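Local coordinates for protein sugar phosphate isomerase/epimerase (Parabacteroides distasonis, PDB 3OBE) that is probably an isomerase or epimerase acting on sugar phosphates, built on a xylose isomerase-like TIM barrel, at residues A[63-68]-A[120-125]; A[128-133]-A[212-217]. All coordinates share one frame; numbering follows the deposited sequence.

Interaction 1 of 2, residues A[63-68]-A[120-125]; sequences GKFGDY and TDIHAE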
loop_
_atom_site.group_PDB
_atom_site.type_symbol
_atom_site.label_atom_id
_atom_site.label_comp_id
_atom_site.label_asym_id
_atom_site.label_seq_id
_atom_site.Cartn_x
_atom_site.Cartn_y
_atom_site.Cartn_z
ATOM N N GLY A 63 -19.854 5.625 -2.308
ATOM C CA GLY A 63 -19.284 5.018 -1.130
ATOM C C GLY A 63 -19.108 3.505 -1.181
ATOM O O GLY A 63 -18.797 2.893 -0.160
ATOM N N LYS A 64 -19.263 2.912 -2.364
ATOM C CA LYS A 64 -19.109 1.464 -2.531
ATOM C C LYS A 64 -17.787 1.170 -3.238
ATOM O O LYS A 64 -17.048 2.104 -3.606
ATOM C CB LYS A 64 -20.320 0.901 -3.289
ATOM C CG LYS A 64 -21.567 1.004 -2.482
ATOM C CD LYS A 64 -22.673 0.213 -3.098
ATOM C CE LYS A 64 -23.989 0.530 -2.486
ATOM N NZ LYS A 64 -25.062 -0.141 -3.289
ATOM N N PHE A 65 -17.470 -0.119 -3.374
ATOM C CA PHE A 65 -16.217 -0.563 -3.955
ATOM C C PHE A 65 -16.551 -1.379 -5.180
ATOM O O PHE A 65 -17.463 -2.210 -5.140
ATOM C CB PHE A 65 -15.425 -1.451 -2.953
ATOM C CG PHE A 65 -15.067 -0.731 -1.666
ATOM C CD1 PHE A 65 -15.988 -0.624 -0.632
ATOM C CD2 PHE A 65 -13.856 -0.105 -1.539
ATOM C CE1 PHE A 65 -15.684 0.072 0.511
ATOM C CE2 PHE A 65 -13.525 0.603 -0.371
ATOM C CZ PHE A 65 -14.413 0.688 0.637
ATOM N N GLY A 66 -15.843 -1.137 -6.261
ATOM C CA GLY A 66 -16.034 -1.948 -7.457
ATOM C C GLY A 66 -14.753 -1.978 -8.246
ATOM O O GLY A 66 -13.844 -1.225 -7.982
ATOM N N ASP A 67 -14.680 -2.856 -9.235
ATOM C CA ASP A 67 -13.515 -2.877 -10.122
ATOM C C ASP A 67 -13.627 -1.720 -11.105
ATOM O O ASP A 67 -14.520 -0.866 -10.992
ATOM C CB ASP A 67 -13.430 -4.216 -10.870
ATOM C CG ASP A 67 -14.561 -4.400 -11.912
ATOM O OD1 ASP A 67 -14.847 -3.455 -12.696
ATOM O OD2 ASP A 67 -15.153 -5.501 -11.962
ATOM N N TYR A 68 -12.753 -1.725 -12.104
ATOM C CA TYR A 68 -12.857 -0.776 -13.213
ATOM C C TYR A 68 -13.315 -1.486 -14.492
ATOM O O TYR A 68 -13.147 -0.966 -15.592
ATOM C CB TYR A 68 -11.512 -0.091 -13.413
ATOM C CG TYR A 68 -10.895 0.414 -12.122
ATOM C CD1 TYR A 68 -11.581 1.316 -11.296
ATOM C CD2 TYR A 68 -9.605 0.010 -11.734
ATOM C CE1 TYR A 68 -10.994 1.795 -10.090
ATOM C CE2 TYR A 68 -9.016 0.481 -10.555
ATOM C CZ TYR A 68 -9.720 1.371 -9.733
ATOM O OH TYR A 68 -9.117 1.817 -8.575
ATOM N N THR A 120 -13.438 8.059 5.232
ATOM C CA THR A 120 -13.099 7.523 6.559
ATOM C C THR A 120 -14.331 6.863 7.183
ATOM O O THR A 120 -14.233 5.760 7.733
ATOM C CB THR A 120 -12.553 8.624 7.468
ATOM O OG1 THR A 120 -11.337 9.154 6.872
ATOM C CG2 THR A 120 -12.332 8.111 8.906
ATOM N N ASP A 121 -15.486 7.512 7.059
ATOM C CA ASP A 121 -16.731 6.957 7.622
ATOM C C ASP A 121 -16.987 5.549 7.035
ATOM O O ASP A 121 -17.362 4.594 7.735
ATOM C CB ASP A 121 -17.892 7.898 7.364
ATOM C CG ASP A 121 -17.847 9.164 8.234
ATOM O OD1 ASP A 121 -17.133 9.211 9.261
ATOM O OD2 ASP A 121 -18.543 10.115 7.869
ATOM N N ILE A 122 -16.790 5.422 5.729
ATOM C CA ILE A 122 -17.028 4.143 5.023
ATOM C C ILE A 122 -15.987 3.119 5.424
ATOM O O ILE A 122 -16.306 1.965 5.659
ATOM C CB ILE A 122 -17.014 4.345 3.498
ATOM C CG1 ILE A 122 -18.212 5.203 3.055
ATOM C CG2 ILE A 122 -16.923 2.993 2.719
ATOM C CD1 ILE A 122 -19.564 4.526 3.195
ATOM N N HIS A 123 -14.737 3.549 5.563
ATOM C CA HIS A 123 -13.667 2.615 5.865
ATOM C C HIS A 123 -13.680 2.223 7.339
ATOM O O HIS A 123 -13.199 1.122 7.690
ATOM C CB HIS A 123 -12.289 3.178 5.453
ATOM C CG HIS A 123 -12.016 3.080 3.975
ATOM N ND1 HIS A 123 -12.628 3.918 3.061
ATOM C CD2 HIS A 123 -11.261 2.214 3.252
ATOM C CE1 HIS A 123 -12.236 3.582 1.844
ATOM N NE2 HIS A 123 -11.387 2.572 1.928
ATOM N N ALA A 124 -14.257 3.057 8.203
ATOM C CA ALA A 124 -14.447 2.650 9.619
ATOM C C ALA A 124 -15.436 1.484 9.660
ATOM O O ALA A 124 -15.251 0.470 10.381
ATOM C CB ALA A 124 -14.893 3.851 10.464
ATOM N N GLU A 125 -16.486 1.576 8.858
ATOM C CA GLU A 125 -17.434 0.469 8.732
ATOM C C GLU A 125 -16.740 -0.805 8.238
ATOM O O GLU A 125 -17.049 -1.913 8.708
ATOM C CB GLU A 125 -18.557 0.800 7.724
ATOM C CG GLU A 125 -19.567 1.870 8.008
ATOM C CD GLU A 125 -20.534 2.060 6.782
ATOM O OE1 GLU A 125 -20.094 1.964 5.612
ATOM O OE2 GLU A 125 -21.733 2.262 6.983
#
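His123 NE2 is hydrogen-bonded to Ser95 OG and is also the imidazole atom nearest to Phe65, lying 3.7 Å from Phe65 CE2 in the plane of the phenyl ring, at its edge. The other nitrogen, His123 ND1, is hydrogen-bonded to Ala119 O one turn back in the same helix, so the imidazole is held at both nitrogens and its rotation is fixed. Phe65 brings a ring edge to one face of this plate: Phe65 CZ stands 3.8 Å from His123 CE1, the ring centroids are 5.4 Å apart and the planes are inclined at 78°, an offset edge-to-face (T-shaped) pair. The phenyl group gets there because CG lies anti to the carbonyl carbon of Phe65 (chi1 -61°), which swings the far end of the ring in toward the helix. Its CE1 corner packs at 3.9 Å on Ile122 CG2, oblique to the ring. The same CG2 methyl rests 3.4 Å from Gly63 O, and Ile122 CD1 follows at 3.8 Å from Gly63 O, so the branched side chain packs against this carbonyl with apolar carbons alone. Gly63 has positive phi and lies close to Ile122 CD1. Replacing Phe65 by an alanine would probably cost His123 one of its aromatic neighbours, Tyr58 being another, and open a gap beside Ile122 CG2. The contact is buried and joins two parts of the TIM barrel, the loop between strand 52-55 and helix 78-87 and the C-terminal end of outer helix 109-126, which precedes strand 130-133. Helix 78-87 touches both sides through Ser78, which meets the Phe65 side chain and is hydrogen-bonded to Ile122 O, while His123 reaches strand 130-133 at Met131.

Interaction 2 of 2, residues A[128-133]-A[212-217]; sequences VSCMVQ and KVMFEL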
loop_
_atom_site.group_PDB
_atom_site.type_symbol
_atom_site.label_atom_id
_atom_site.label_comp_id
_atom_site.label_asym_id
_atom_site.label_seq_id
_atom_site.Cartn_x
_atom_site.Cartn_y
_atom_site.Cartn_z
ATOM N N VAL A 128 -10.939 -1.311 8.447
ATOM C CA VAL A 128 -9.506 -1.242 8.100
ATOM C C VAL A 128 -8.685 -0.553 9.170
ATOM O O VAL A 128 -9.201 0.247 9.968
ATOM C CB VAL A 128 -9.264 -0.500 6.746
ATOM C CG1 VAL A 128 -10.067 -1.216 5.603
ATOM C CG2 VAL A 128 -9.578 1.034 6.878
ATOM N N SER A 129 -7.403 -0.859 9.197
ATOM C CA SER A 129 -6.427 -0.146 9.988
ATOM C C SER A 129 -5.766 1.024 9.258
ATOM O O SER A 129 -5.314 1.961 9.915
ATOM C CB SER A 129 -5.326 -1.073 10.471
ATOM O OG SER A 129 -5.915 -2.020 11.347
ATOM N N CYS A 130 -5.655 0.924 7.943
ATOM C CA CYS A 130 -4.953 1.893 7.152
ATOM C C CYS A 130 -5.759 2.331 5.917
ATOM O O CYS A 130 -6.462 1.535 5.310
ATOM C CB CYS A 130 -3.628 1.318 6.652
ATOM S SG CYS A 130 -2.621 0.626 7.997
HETATM N N MSE A 131 -5.571 3.575 5.526
HETATM C CA MSE A 131 -6.114 4.094 4.222
HETATM C C MSE A 131 -4.957 4.758 3.523
HETATM O O MSE A 131 -4.284 5.592 4.121
HETATM C CB MSE A 131 -7.229 5.080 4.484
HETATM C CG MSE A 131 -8.514 4.482 4.984
HETATM SE SE MSE A 131 -9.680 5.814 5.841
HETATM C CE MSE A 131 -10.039 6.924 4.284
ATOM N N VAL A 132 -4.703 4.396 2.270
ATOM C CA VAL A 132 -3.466 4.778 1.603
ATOM C C VAL A 132 -3.778 5.352 0.228
ATOM O O VAL A 132 -4.526 4.732 -0.552
ATOM C CB VAL A 132 -2.561 3.561 1.459
ATOM C CG1 VAL A 132 -1.286 3.833 0.516
ATOM C CG2 VAL A 132 -2.124 3.124 2.847
ATOM N N GLN A 133 -3.200 6.514 -0.065
ATOM C CA GLN A 133 -3.222 7.085 -1.386
ATOM C C GLN A 133 -2.016 6.624 -2.172
ATOM O O GLN A 133 -0.903 6.862 -1.737
ATOM C CB GLN A 133 -3.251 8.604 -1.359
ATOM C CG GLN A 133 -3.266 9.231 -2.786
ATOM C CD GLN A 133 -3.673 10.673 -2.815
ATOM O OE1 GLN A 133 -4.458 11.132 -1.984
ATOM N NE2 GLN A 133 -3.166 11.419 -3.805
ATOM N N LYS A 212 0.283 12.184 11.746
ATOM C CA LYS A 212 -0.836 12.251 10.799
ATOM C C LYS A 212 -0.631 11.353 9.558
ATOM O O LYS A 212 -1.578 10.897 9.009
ATOM C CB LYS A 212 -1.037 13.671 10.306
ATOM C CG LYS A 212 -1.444 14.671 11.389
ATOM C CD LYS A 212 -1.453 16.093 10.825
ATOM C CE LYS A 212 -1.631 17.176 11.900
ATOM N NZ LYS A 212 -1.522 18.536 11.337
ATOM N N VAL A 213 0.611 11.213 9.103
ATOM C CA VAL A 213 0.928 10.604 7.842
ATOM C C VAL A 213 2.036 9.582 7.990
ATOM O O VAL A 213 3.090 9.886 8.559
ATOM C CB VAL A 213 1.368 11.681 6.824
ATOM C CG1 VAL A 213 1.936 11.050 5.507
ATOM C CG2 VAL A 213 0.202 12.619 6.526
HETATM N N MSE A 214 1.796 8.379 7.439
HETATM C CA MSE A 214 2.879 7.409 7.283
HETATM C C MSE A 214 3.003 7.049 5.799
HETATM O O MSE A 214 2.269 7.582 4.939
HETATM C CB MSE A 214 2.635 6.188 8.177
HETATM C CG MSE A 214 1.307 5.456 7.954
HETATM SE SE MSE A 214 1.381 4.193 6.469
HETATM C CE MSE A 214 -0.449 3.548 6.676
ATOM N N PHE A 215 3.988 6.206 5.486
ATOM C CA PHE A 215 4.355 5.873 4.137
ATOM C C PHE A 215 4.327 4.359 3.971
ATOM O O PHE A 215 4.805 3.601 4.858
ATOM C CB PHE A 215 5.704 6.507 3.730
ATOM C CG PHE A 215 5.613 8.035 3.601
ATOM C CD1 PHE A 215 5.660 8.833 4.737
ATOM C CD2 PHE A 215 5.342 8.645 2.384
ATOM C CE1 PHE A 215 5.486 10.182 4.641
ATOM C CE2 PHE A 215 5.194 10.035 2.305
ATOM C CZ PHE A 215 5.245 10.784 3.417
ATOM N N GLU A 216 3.780 3.956 2.834
ATOM C CA GLU A 216 3.790 2.545 2.392
ATOM C C GLU A 216 4.873 2.466 1.361
ATOM O O GLU A 216 4.677 2.825 0.190
ATOM C CB GLU A 216 2.420 2.153 1.847
ATOM C CG GLU A 216 2.275 0.698 1.317
ATOM C CD GLU A 216 0.875 0.377 0.995
ATOM O OE1 GLU A 216 0.383 0.944 0.022
ATOM O OE2 GLU A 216 0.288 -0.535 1.643
ATOM N N LEU A 217 6.036 2.022 1.792
ATOM C CA LEU A 217 7.219 2.035 0.945
ATOM C C LEU A 217 7.137 0.913 -0.058
ATOM O O LEU A 217 7.098 -0.245 0.314
ATOM C CB LEU A 217 8.495 1.900 1.742
ATOM C CG LEU A 217 9.774 1.902 0.918
ATOM C CD1 LEU A 217 9.859 3.181 0.012
ATOM C CD2 LEU A 217 10.961 1.692 1.784
#
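Inside the TIM barrel, strands 130-133 and 213-217 face each other across strand 165-169, which lies between them in the sheet, and meet through Cys130 and Val132 on one side and Met214 and Glu216 on the other. Being second neighbours, they share no backbone hydrogen bonds; their axes approach to 8.2 Å and their directions diverge by 71°. Met214, present as selenomethionine, works with its terminal methyl: Met214 CE is 3.9 Å from Cys130 SG and 4.2 Å from Val132 CG2, so one carbon touches two side chains of the facing strand. Its CG sits between the backbone N and the carbonyl carbon (chi1 57°), and the bend at chi2 carries CE toward strand 130-133. Cys130 and Val132 alternate with Met131, which points the other way, out to helix 109-126; this in-out alternation is that of a barrel strand with one face to the core and one to the surrounding helices. Two residues on from Met214, Glu216 stretches inward with CG anti to its backbone N (chi1 179°) and the chain extended beyond. Its side chain crosses that of Val132 at about a right angle, with Glu216 OE1 3.4 Å from Val132 CG1, a plain van der Waals approach. The polar partner of OE1 is His96 NE2, by a hydrogen bond, while OE2 lies close to Glu54 OE2, a second carboxylate. His169 of the intervening strand packs on both Val132 and Glu216.

Helix 109-126 and strand 130-133, consecutive in the chain, join the two contacts, whose centres lie 16 Å apart. Interaction 1 is on the outer layer, with its centre 16 Å from that of the chain; interaction 2 is in the barrel interior, 7 Å from it. They meet directly where Met131, on the outward face of its strand, packs on the helix: Met131 SE is 3.7 Å from His123 CB, and Met131 CE equally far from Thr120 OG1. Val128 CG2 adds a third touch, 3.7 Å from His123 O. Separate ethanol molecules, probably from the crystallisation liquor, lie about 4 Å from the side chains of Phe65 and Cys130.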